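Local coordinates for uncharacterized protein (Pseudomonas syringae pv. tomato, PDB 3K4I), which is of unknown function but belongs to the aldolase/RraA family and has a mixed alpha/beta fold, at residues T10-A13 with Q14-D18; A31-L35 with G36-G40; I163-Q166 with P167-M171; V179-Q183 with Q184-E188. All coordinates share one frame; numbering follows the deposited sequence.

Interaction 1: T10-A13 with Q14-D18; sequences TPIA and QSVLD
With chi1 at -66°, I12 holds CG1 beside its own backbone N and swings CG2 to the far side of that N, where the methyl meets V16. V16 turns CG1 anti to its backbone N (chi1 169°), and the two branches touch, I12 CG2 to V16 CG1, at 3.8 Å, the side chains crossing at about a right angle. The same CG2 of I12 also lies 4.2 Å from CG of L17. A13, between I12 and the first turn, is the N-cap of helix 14-19. Its methyl has no polar atom to offer the first turn, and it is the carbonyl that reaches the helix: A13 O accepts a weak, strongly bent bond from V16 N (3.0 Å, N-H...O 129°) and a second weak one, long but nearly straight, from L17 N (3.3 Å). The contact of I12, directly before the cap, with L17, four residues after it, is a hydrophobic staple, and V16 widens the apolar patch. On the helix itself Q14 bends at chi2 so that NE2 can bond OD1 of D18 one turn on (3.2 Å); the acceptor lies nearly in the amide plane of Q14, whereas NE2 comes from above the carboxylate plane of D18. I12 and L17 both pack on L170 and I56 of the sheet, I12 also meets A186, and V16 rests on V190 of helix 186-207.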
loop_
_atom_site.group_PDB
_atom_site.type_symbol
_atom_site.label_atom_id
_atom_site.label_comp_id
_atom_site.label_asym_id
_atom_site.label_seq_id
_atom_site.Cartn_x
_atom_site.Cartn_y
_atom_site.Cartn_z
ATOM N N THR C 10 -1.882 -19.603 28.971
ATOM C CA THR C 10 -1.728 -18.641 30.045
ATOM C C THR C 10 -2.704 -17.494 29.861
ATOM O O THR C 10 -2.581 -16.728 28.910
ATOM C CB THR C 10 -0.282 -18.083 30.093
ATOM O OG1 THR C 10 0.642 -19.173 30.230
ATOM C CG2 THR C 10 -0.097 -17.133 31.283
ATOM N N PRO C 11 -3.668 -17.351 30.797
ATOM C CA PRO C 11 -4.545 -16.191 30.767
ATOM C C PRO C 11 -3.759 -14.916 31.000
ATOM O O PRO C 11 -2.747 -14.925 31.710
ATOM C CB PRO C 11 -5.528 -16.445 31.927
ATOM C CG PRO C 11 -4.914 -17.492 32.747
ATOM C CD PRO C 11 -4.090 -18.326 31.821
ATOM N N ILE C 12 -4.210 -13.841 30.363
ATOM C CA ILE C 12 -3.537 -12.559 30.428
ATOM C C ILE C 12 -4.517 -11.584 31.067
ATOM O O ILE C 12 -5.655 -11.479 30.620
ATOM C CB ILE C 12 -3.135 -12.090 29.031
ATOM C CG1 ILE C 12 -2.069 -13.032 28.445
ATOM C CG2 ILE C 12 -2.597 -10.641 29.064
ATOM C CD1 ILE C 12 -1.855 -12.876 26.942
ATOM N N ALA C 13 -4.058 -10.880 32.097
ATOM C CA ALA C 13 -4.929 -10.004 32.897
ATOM C C ALA C 13 -5.426 -8.827 32.069
ATOM O O ALA C 13 -4.698 -8.308 31.209
ATOM C CB ALA C 13 -4.201 -9.524 34.115
ATOM N N GLN C 14 -6.663 -8.398 32.330
ATOM C CA GLN C 14 -7.254 -7.313 31.554
ATOM C C GLN C 14 -6.369 -6.072 31.615
ATOM O O GLN C 14 -6.262 -5.328 30.632
ATOM C CB GLN C 14 -8.681 -6.978 32.034
ATOM C CG GLN C 14 -9.448 -6.045 31.068
ATOM C CD GLN C 14 -9.516 -6.566 29.628
ATOM O OE1 GLN C 14 -9.800 -7.745 29.380
ATOM N NE2 GLN C 14 -9.274 -5.673 28.669
ATOM N N SER C 15 -5.720 -5.880 32.763
ATOM C CA SER C 15 -4.859 -4.705 33.017
ATOM C C SER C 15 -3.691 -4.625 32.043
ATOM O O SER C 15 -3.322 -3.530 31.591
ATOM C CB SER C 15 -4.342 -4.703 34.458
ATOM O OG SER C 15 -3.647 -5.905 34.773
ATOM N N VAL C 16 -3.131 -5.793 31.714
ATOM C CA VAL C 16 -2.016 -5.908 30.763
ATOM C C VAL C 16 -2.504 -5.532 29.368
ATOM O O VAL C 16 -1.830 -4.800 28.647
ATOM C CB VAL C 16 -1.419 -7.347 30.802
ATOM C CG1 VAL C 16 -0.435 -7.598 29.639
ATOM C CG2 VAL C 16 -0.723 -7.612 32.148
ATOM N N LEU C 17 -3.703 -5.992 29.009
ATOM C CA LEU C 17 -4.326 -5.608 27.739
ATOM C C LEU C 17 -4.627 -4.107 27.699
ATOM O O LEU C 17 -4.391 -3.452 26.677
ATOM C CB LEU C 17 -5.597 -6.437 27.482
ATOM C CG LEU C 17 -5.370 -7.946 27.333
ATOM C CD1 LEU C 17 -6.587 -8.787 27.755
ATOM C CD2 LEU C 17 -4.941 -8.327 25.915
ATOM N N ASP C 18 -5.102 -3.555 28.818
ATOM C CA ASP C 18 -5.432 -2.135 28.849
ATOM C C ASP C 18 -4.201 -1.269 28.616
ATOM O O ASP C 18 -4.255 -0.310 27.838
ATOM C CB ASP C 18 -6.191 -1.751 30.131
ATOM C CG ASP C 18 -7.546 -2.449 30.230
ATOM O OD1 ASP C 18 -8.161 -2.697 29.168
ATOM O OD2 ASP C 18 -7.989 -2.769 31.350
#

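Interaction 2: A31-L35 with G36-G40; sequences ALDSL and GIDGG
L32 and I37 cross obliquely where the chain leaves helix 25-33, CD2 of L32 lying 3.9 Å from CG2 of I37. The other branch of L32 points to the following loop, and its CD1 sits 3.9 Å from CA of G39, a bare backbone carbon against which the leucine methyl lies. I37 owes its place to the backbone: G36 adopts a positive phi of 90°, and the chain turns back so that I37 N bonds L32 O (3.2 Å) while G36 N bonds D33 O (2.9 Å). This is a Schellman motif, and the apolar pairing of L32 with I37 is the hydrophobic contact that commonly accompanies it. L32 O is gripped from opposite faces of its plane, by L35 N within the last turn and by I37 N. The carboxylates of D33 and D38 approach without touching, their OD1 atoms 4.3 Å apart. Water 1 spans them, donating to both, and R148 of the second subunit forms salt bridges with D33 OD2 and D38 OD1, which probably offsets the like charges. Water 2 accepts from G39 N (2.9 Å) and probably donates to D33 OD1, although it has more acceptors near it than protons. In the last turn, S34 OG donates to A31 O at 2.6 Å and also bonds NH1 of R192 in helix 186-207.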
loop_
_atom_site.group_PDB
_atom_site.type_symbol
_atom_site.label_atom_id
_atom_site.label_comp_id
_atom_site.label_asym_id
_atom_site.label_seq_id
_atom_site.Cartn_x
_atom_site.Cartn_y
_atom_site.Cartn_z
ATOM N N ALA C 31 10.959 -4.835 23.265
ATOM C CA ALA C 31 10.859 -5.608 24.508
ATOM C C ALA C 31 11.069 -7.102 24.249
ATOM O O ALA C 31 11.803 -7.784 24.969
ATOM C CB ALA C 31 9.499 -5.372 25.170
ATOM N N LEU C 32 10.391 -7.607 23.235
ATOM C CA LEU C 32 10.595 -8.993 22.827
ATOM C C LEU C 32 12.059 -9.252 22.487
ATOM O O LEU C 32 12.613 -10.253 22.921
ATOM C CB LEU C 32 9.720 -9.346 21.653
ATOM C CG LEU C 32 8.264 -9.592 22.034
ATOM C CD1 LEU C 32 7.452 -9.535 20.717
ATOM C CD2 LEU C 32 8.076 -10.954 22.715
ATOM N N ASP C 33 12.674 -8.331 21.744
ATOM C CA ASP C 33 14.063 -8.512 21.317
ATOM C C ASP C 33 14.967 -8.651 22.536
ATOM O O ASP C 33 15.935 -9.406 22.517
ATOM C CB ASP C 33 14.553 -7.305 20.503
ATOM C CG ASP C 33 14.065 -7.308 19.077
ATOM O OD1 ASP C 33 13.383 -8.274 18.659
ATOM O OD2 ASP C 33 14.375 -6.315 18.378
ATOM N N SER C 34 14.659 -7.898 23.602
ATOM C CA SER C 34 15.426 -7.973 24.853
ATOM C C SER C 34 15.276 -9.307 25.557
ATOM O O SER C 34 16.040 -9.625 26.480
ATOM C CB SER C 34 15.079 -6.802 25.812
ATOM O OG SER C 34 13.825 -6.984 26.422
ATOM N N LEU C 35 14.294 -10.092 25.116
ATOM C CA LEU C 35 14.076 -11.443 25.617
ATOM C C LEU C 35 14.537 -12.499 24.591
ATOM O O LEU C 35 14.419 -13.694 24.835
ATOM C CB LEU C 35 12.618 -11.639 26.080
ATOM C CG LEU C 35 12.184 -10.731 27.271
ATOM C CD1 LEU C 35 10.665 -10.663 27.420
ATOM C CD2 LEU C 35 12.842 -11.151 28.577
ATOM N N GLY C 36 15.060 -12.047 23.450
ATOM C CA GLY C 36 15.676 -12.956 22.466
ATOM C C GLY C 36 14.698 -13.491 21.443
ATOM O O GLY C 36 14.969 -14.494 20.792
ATOM N N ILE C 37 13.569 -12.815 21.283
ATOM C CA ILE C 37 12.435 -13.347 20.516
ATOM C C ILE C 37 12.013 -12.334 19.451
ATOM O O ILE C 37 11.881 -11.144 19.737
ATOM C CB ILE C 37 11.245 -13.619 21.481
ATOM C CG1 ILE C 37 11.569 -14.820 22.376
ATOM C CG2 ILE C 37 9.900 -13.844 20.737
ATOM C CD1 ILE C 37 10.710 -14.835 23.618
ATOM N N ASP C 38 11.865 -12.798 18.217
ATOM C CA ASP C 38 11.308 -11.993 17.132
ATOM C C ASP C 38 9.821 -12.075 17.212
ATOM O O ASP C 38 9.293 -13.170 17.408
ATOM C CB ASP C 38 11.683 -12.633 15.774
ATOM C CG ASP C 38 13.124 -12.396 15.371
ATOM O OD1 ASP C 38 13.794 -11.559 15.986
ATOM O OD2 ASP C 38 13.595 -13.049 14.396
ATOM N N GLY C 39 9.135 -10.947 17.039
ATOM C CA GLY C 39 7.674 -10.979 17.094
ATOM C C GLY C 39 6.974 -10.455 15.860
ATOM O O GLY C 39 5.785 -10.637 15.718
ATOM N N GLY C 40 7.698 -9.796 14.964
ATOM C CA GLY C 40 7.037 -9.162 13.804
ATOM C C GLY C 40 6.645 -10.110 12.698
ATOM O O GLY C 40 7.354 -11.086 12.434
HETATM O O HOH W 1 14.795 -10.934 18.623
HETATM O O HOH W 2 10.614 -8.553 17.891
#

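Interaction 3: I163-Q166 with P167-M171; sequences ITIQ and PGDLM
The amide N of Q166 donates to OD2 of D169 in a nearly straight bond of 2.9 Å (N-H...O 167°), arriving from well above the carboxylate plane. D169 can present OD2 there because its CG lies beside its own backbone N (chi1 -78°), which folds the carboxylate back over Q166. In return D169 N donates to Q166 O at 3.0 Å, so the two residues are held by a reciprocal pair of bonds. The bond from D169 N to Q166 O closes a type II beta turn from Q166 to D169, with P167 and G168 at its corner, G168 taking the positive phi of 103°; the turn leads from strand 163-165 to strand 170-174. OD2 has a second donor in water 3 at 2.7 Å, and that water also donates to T164 O at 2.9 Å, extending the carboxylate's hold two residues further back. The other oxygen, OD1, accepts from Q183 N, so both oxygens of this buried group are supplied. Beneath the polar arrangement, CG2 of I165 packs on SE of selenomethionine M171 at 4.2 Å. Q166 bends at chi2, laying OE1 alongside CD of P167 (3.4 Å).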
loop_
_atom_site.group_PDB
_atom_site.type_symbol
_atom_site.label_atom_id
_atom_site.label_comp_id
_atom_site.label_asym_id
_atom_site.label_seq_id
_atom_site.Cartn_x
_atom_site.Cartn_y
_atom_site.Cartn_z
ATOM N N ILE C 163 7.459 -17.526 12.554
ATOM C CA ILE C 163 6.951 -17.044 13.845
ATOM C C ILE C 163 5.748 -17.876 14.225
ATOM O O ILE C 163 4.783 -17.948 13.496
ATOM C CB ILE C 163 6.544 -15.547 13.769
ATOM C CG1 ILE C 163 7.698 -14.709 13.204
ATOM C CG2 ILE C 163 6.098 -14.987 15.144
ATOM C CD1 ILE C 163 8.930 -14.761 14.078
ATOM N N THR C 164 5.817 -18.480 15.404
ATOM C CA THR C 164 4.756 -19.300 15.919
ATOM C C THR C 164 3.731 -18.410 16.637
ATOM O O THR C 164 4.127 -17.526 17.397
ATOM C CB THR C 164 5.333 -20.351 16.889
ATOM O OG1 THR C 164 6.030 -21.342 16.119
ATOM C CG2 THR C 164 4.211 -21.018 17.718
ATOM N N ILE C 165 2.447 -18.638 16.350
ATOM C CA ILE C 165 1.312 -17.991 17.051
ATOM C C ILE C 165 0.519 -19.131 17.677
ATOM O O ILE C 165 0.040 -20.059 16.987
ATOM C CB ILE C 165 0.362 -17.172 16.124
ATOM C CG1 ILE C 165 1.117 -16.067 15.361
ATOM C CG2 ILE C 165 -0.756 -16.552 16.935
ATOM C CD1 ILE C 165 1.499 -16.454 13.938
ATOM N N GLN C 166 0.437 -19.098 19.000
ATOM C CA GLN C 166 -0.400 -20.017 19.748
ATOM C C GLN C 166 -1.709 -19.311 20.112
ATOM O O GLN C 166 -1.705 -18.111 20.409
ATOM C CB GLN C 166 0.302 -20.405 21.054
ATOM C CG GLN C 166 1.553 -21.254 20.905
ATOM C CD GLN C 166 1.239 -22.701 20.620
ATOM O OE1 GLN C 166 0.079 -23.088 20.498
ATOM N NE2 GLN C 166 2.286 -23.520 20.491
ATOM N N PRO C 167 -2.828 -20.059 20.078
ATOM C CA PRO C 167 -4.085 -19.529 20.617
ATOM C C PRO C 167 -3.819 -18.959 22.005
ATOM O O PRO C 167 -3.252 -19.645 22.878
ATOM C CB PRO C 167 -4.979 -20.761 20.742
ATOM C CG PRO C 167 -4.360 -21.801 19.804
ATOM C CD PRO C 167 -2.896 -21.505 19.775
ATOM N N GLY C 168 -4.242 -17.720 22.205
ATOM C CA GLY C 168 -4.069 -17.079 23.525
ATOM C C GLY C 168 -2.919 -16.081 23.565
ATOM O O GLY C 168 -2.771 -15.313 24.524
ATOM N N ASP C 169 -2.094 -16.076 22.521
ATOM C CA ASP C 169 -0.984 -15.108 22.453
ATOM C C ASP C 169 -1.511 -13.656 22.375
ATOM O O ASP C 169 -2.621 -13.391 21.915
ATOM C CB ASP C 169 -0.054 -15.409 21.273
ATOM C CG ASP C 169 0.914 -16.573 21.547
ATOM O OD1 ASP C 169 1.051 -17.068 22.687
ATOM O OD2 ASP C 169 1.609 -16.971 20.579
ATOM N N LEU C 170 -0.703 -12.722 22.827
ATOM C CA LEU C 170 -1.094 -11.330 22.772
ATOM C C LEU C 170 -0.746 -10.724 21.403
ATOM O O LEU C 170 0.425 -10.693 21.023
ATOM C CB LEU C 170 -0.391 -10.592 23.913
ATOM C CG LEU C 170 -0.495 -9.062 23.882
ATOM C CD1 LEU C 170 -1.939 -8.622 24.060
ATOM C CD2 LEU C 170 0.414 -8.478 24.969
HETATM N N MSE C 171 -1.749 -10.193 20.700
HETATM C CA MSE C 171 -1.540 -9.607 19.342
HETATM C C MSE C 171 -1.687 -8.110 19.444
HETATM O O MSE C 171 -2.705 -7.608 20.008
HETATM C CB MSE C 171 -2.613 -10.094 18.355
HETATM C CG MSE C 171 -2.674 -11.588 18.155
HETATM SE SE MSE C 171 -0.991 -12.342 17.445
HETATM C CE MSE C 171 -0.812 -11.327 15.774
HETATM O O HOH W 3 4.185 -17.524 20.257
#

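Interaction 4: V179-Q183 with Q184-E188; sequences VVVPQ and QLAAE
V181 and A186 meet across the beta-alpha connection between strand 177-181 and helix 186-207. V181 sets CG1 anti to its backbone N (chi1 176°), which aims this branch at the start of the helix: CG1 of V181 lies 3.7 Å from CA of A186 and 4.2 Å from its CB. The connection is held by two overlapping backbone bonds, each between residues three apart. L185 N donates to P182 O at 2.9 Å, and A186 N to Q183 O in a longer but straighter bond of 3.3 Å; both donors stand well above the plane of the carbonyl they use. On another side of the turn, CG of P182 touches CD1 of L185 at 4.3 Å, and L185 goes on to pack against I37. The two glutamines differ in chi1 but run out roughly parallel. Q183 places CG in the crowded position between its backbone N and carbonyl carbon (chi1 59°), holding CG only 3.3 Å from Q184 N, and then extends so that its amide bonds both T10 N, through OE1, and P167 O, through NE2. Q184 also runs extended beyond CG, but its NE2 serves P6 O. V181 and P182 lie against L32 of helix 25-33. Water 4 donates to Q183 O at 2.9 Å and accepts from A187 N at 3.1 Å.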
loop_
_atom_site.group_PDB
_atom_site.type_symbol
_atom_site.label_atom_id
_atom_site.label_comp_id
_atom_site.label_asym_id
_atom_site.label_seq_id
_atom_site.Cartn_x
_atom_site.Cartn_y
_atom_site.Cartn_z
ATOM N N VAL C 179 2.617 -7.597 15.660
ATOM C CA VAL C 179 3.589 -8.243 16.572
ATOM C C VAL C 179 2.892 -9.339 17.386
ATOM O O VAL C 179 1.752 -9.144 17.869
ATOM C CB VAL C 179 4.218 -7.225 17.550
ATOM C CG1 VAL C 179 5.171 -7.891 18.521
ATOM C CG2 VAL C 179 4.942 -6.123 16.806
ATOM N N VAL C 180 3.550 -10.495 17.507
ATOM C CA VAL C 180 3.041 -11.638 18.300
ATOM C C VAL C 180 3.834 -11.700 19.601
ATOM O O VAL C 180 5.075 -11.809 19.592
ATOM C CB VAL C 180 3.249 -13.013 17.593
ATOM C CG1 VAL C 180 2.698 -14.163 18.459
ATOM C CG2 VAL C 180 2.638 -12.989 16.172
ATOM N N VAL C 181 3.130 -11.607 20.726
ATOM C CA VAL C 181 3.762 -11.687 22.024
ATOM C C VAL C 181 3.358 -13.011 22.674
ATOM O O VAL C 181 2.171 -13.220 22.965
ATOM C CB VAL C 181 3.311 -10.495 22.946
ATOM C CG1 VAL C 181 3.907 -10.617 24.366
ATOM C CG2 VAL C 181 3.669 -9.148 22.328
ATOM N N PRO C 182 4.333 -13.903 22.953
ATOM C CA PRO C 182 3.939 -15.170 23.574
ATOM C C PRO C 182 3.198 -14.959 24.899
ATOM O O PRO C 182 3.600 -14.122 25.715
ATOM C CB PRO C 182 5.274 -15.876 23.841
ATOM C CG PRO C 182 6.211 -15.316 22.717
ATOM C CD PRO C 182 5.786 -13.837 22.691
ATOM N N GLN C 183 2.122 -15.706 25.079
ATOM C CA GLN C 183 1.268 -15.514 26.254
ATOM C C GLN C 183 2.034 -15.687 27.574
ATOM O O GLN C 183 1.783 -14.947 28.559
ATOM C CB GLN C 183 0.028 -16.425 26.196
ATOM C CG GLN C 183 0.285 -17.930 26.131
ATOM C CD GLN C 183 -0.895 -18.649 25.539
ATOM O OE1 GLN C 183 -1.738 -19.166 26.250
ATOM N NE2 GLN C 183 -0.966 -18.684 24.216
ATOM N N GLN C 184 2.955 -16.635 27.622
ATOM C CA GLN C 184 3.694 -16.829 28.876
ATOM C C GLN C 184 4.613 -15.652 29.217
ATOM O O GLN C 184 5.095 -15.551 30.352
ATOM C CB GLN C 184 4.477 -18.145 28.854
ATOM C CG GLN C 184 3.581 -19.357 28.936
ATOM C CD GLN C 184 4.275 -20.623 28.540
ATOM O OE1 GLN C 184 4.491 -20.896 27.353
ATOM N NE2 GLN C 184 4.603 -21.427 29.525
ATOM N N LEU C 185 4.871 -14.776 28.250
ATOM C CA LEU C 185 5.754 -13.642 28.454
ATOM C C LEU C 185 5.031 -12.298 28.448
ATOM O O LEU C 185 5.681 -11.260 28.612
ATOM C CB LEU C 185 6.841 -13.601 27.369
ATOM C CG LEU C 185 7.793 -14.793 27.378
ATOM C CD1 LEU C 185 8.696 -14.690 26.158
ATOM C CD2 LEU C 185 8.586 -14.835 28.636
ATOM N N ALA C 186 3.703 -12.316 28.295
ATOM C CA ALA C 186 2.978 -11.106 27.946
ATOM C C ALA C 186 3.132 -9.992 28.976
ATOM O O ALA C 186 3.482 -8.873 28.597
ATOM C CB ALA C 186 1.495 -11.392 27.668
ATOM N N ALA C 187 2.924 -10.308 30.251
ATOM C CA ALA C 187 3.082 -9.316 31.335
ATOM C C ALA C 187 4.492 -8.705 31.361
ATOM O O ALA C 187 4.659 -7.489 31.445
ATOM C CB ALA C 187 2.728 -9.921 32.707
ATOM N N GLU C 188 5.508 -9.552 31.236
ATOM C CA GLU C 188 6.884 -9.090 31.261
ATOM C C GLU C 188 7.200 -8.218 30.031
ATOM O O GLU C 188 7.888 -7.216 30.148
ATOM C CB GLU C 188 7.845 -10.285 31.338
ATOM C CG GLU C 188 9.344 -9.932 31.291
ATOM C CD GLU C 188 9.847 -9.170 32.520
ATOM O OE1 GLU C 188 9.218 -9.242 33.619
ATOM O OE2 GLU C 188 10.885 -8.483 32.395
HETATM O O HOH W 4 2.094 -13.202 30.804
#

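Overall arrangement
Interaction 1 is a surface contact, its centre about 16 Å from the centre of the chain, whereas interaction 3 lies deepest, about 9 Å from it, and has four buried residues. Interactions 3 and 4 share a sheet, through neighbouring antiparallel strands 170-174 and 177-181, and are about 8 Å apart between centres. Interaction 4 touches all the others, and from it helix 186-207 extends past both helix-end contacts. Interactions 1 and 2 treat opposite helix ends: a backbone N-cap with an apolar staple, against a Schellman motif whose acidic side faces the second subunit. Interaction 3 relies instead on a buried carboxylate, and interaction 4 chiefly on backbone bonds and aliphatic packing.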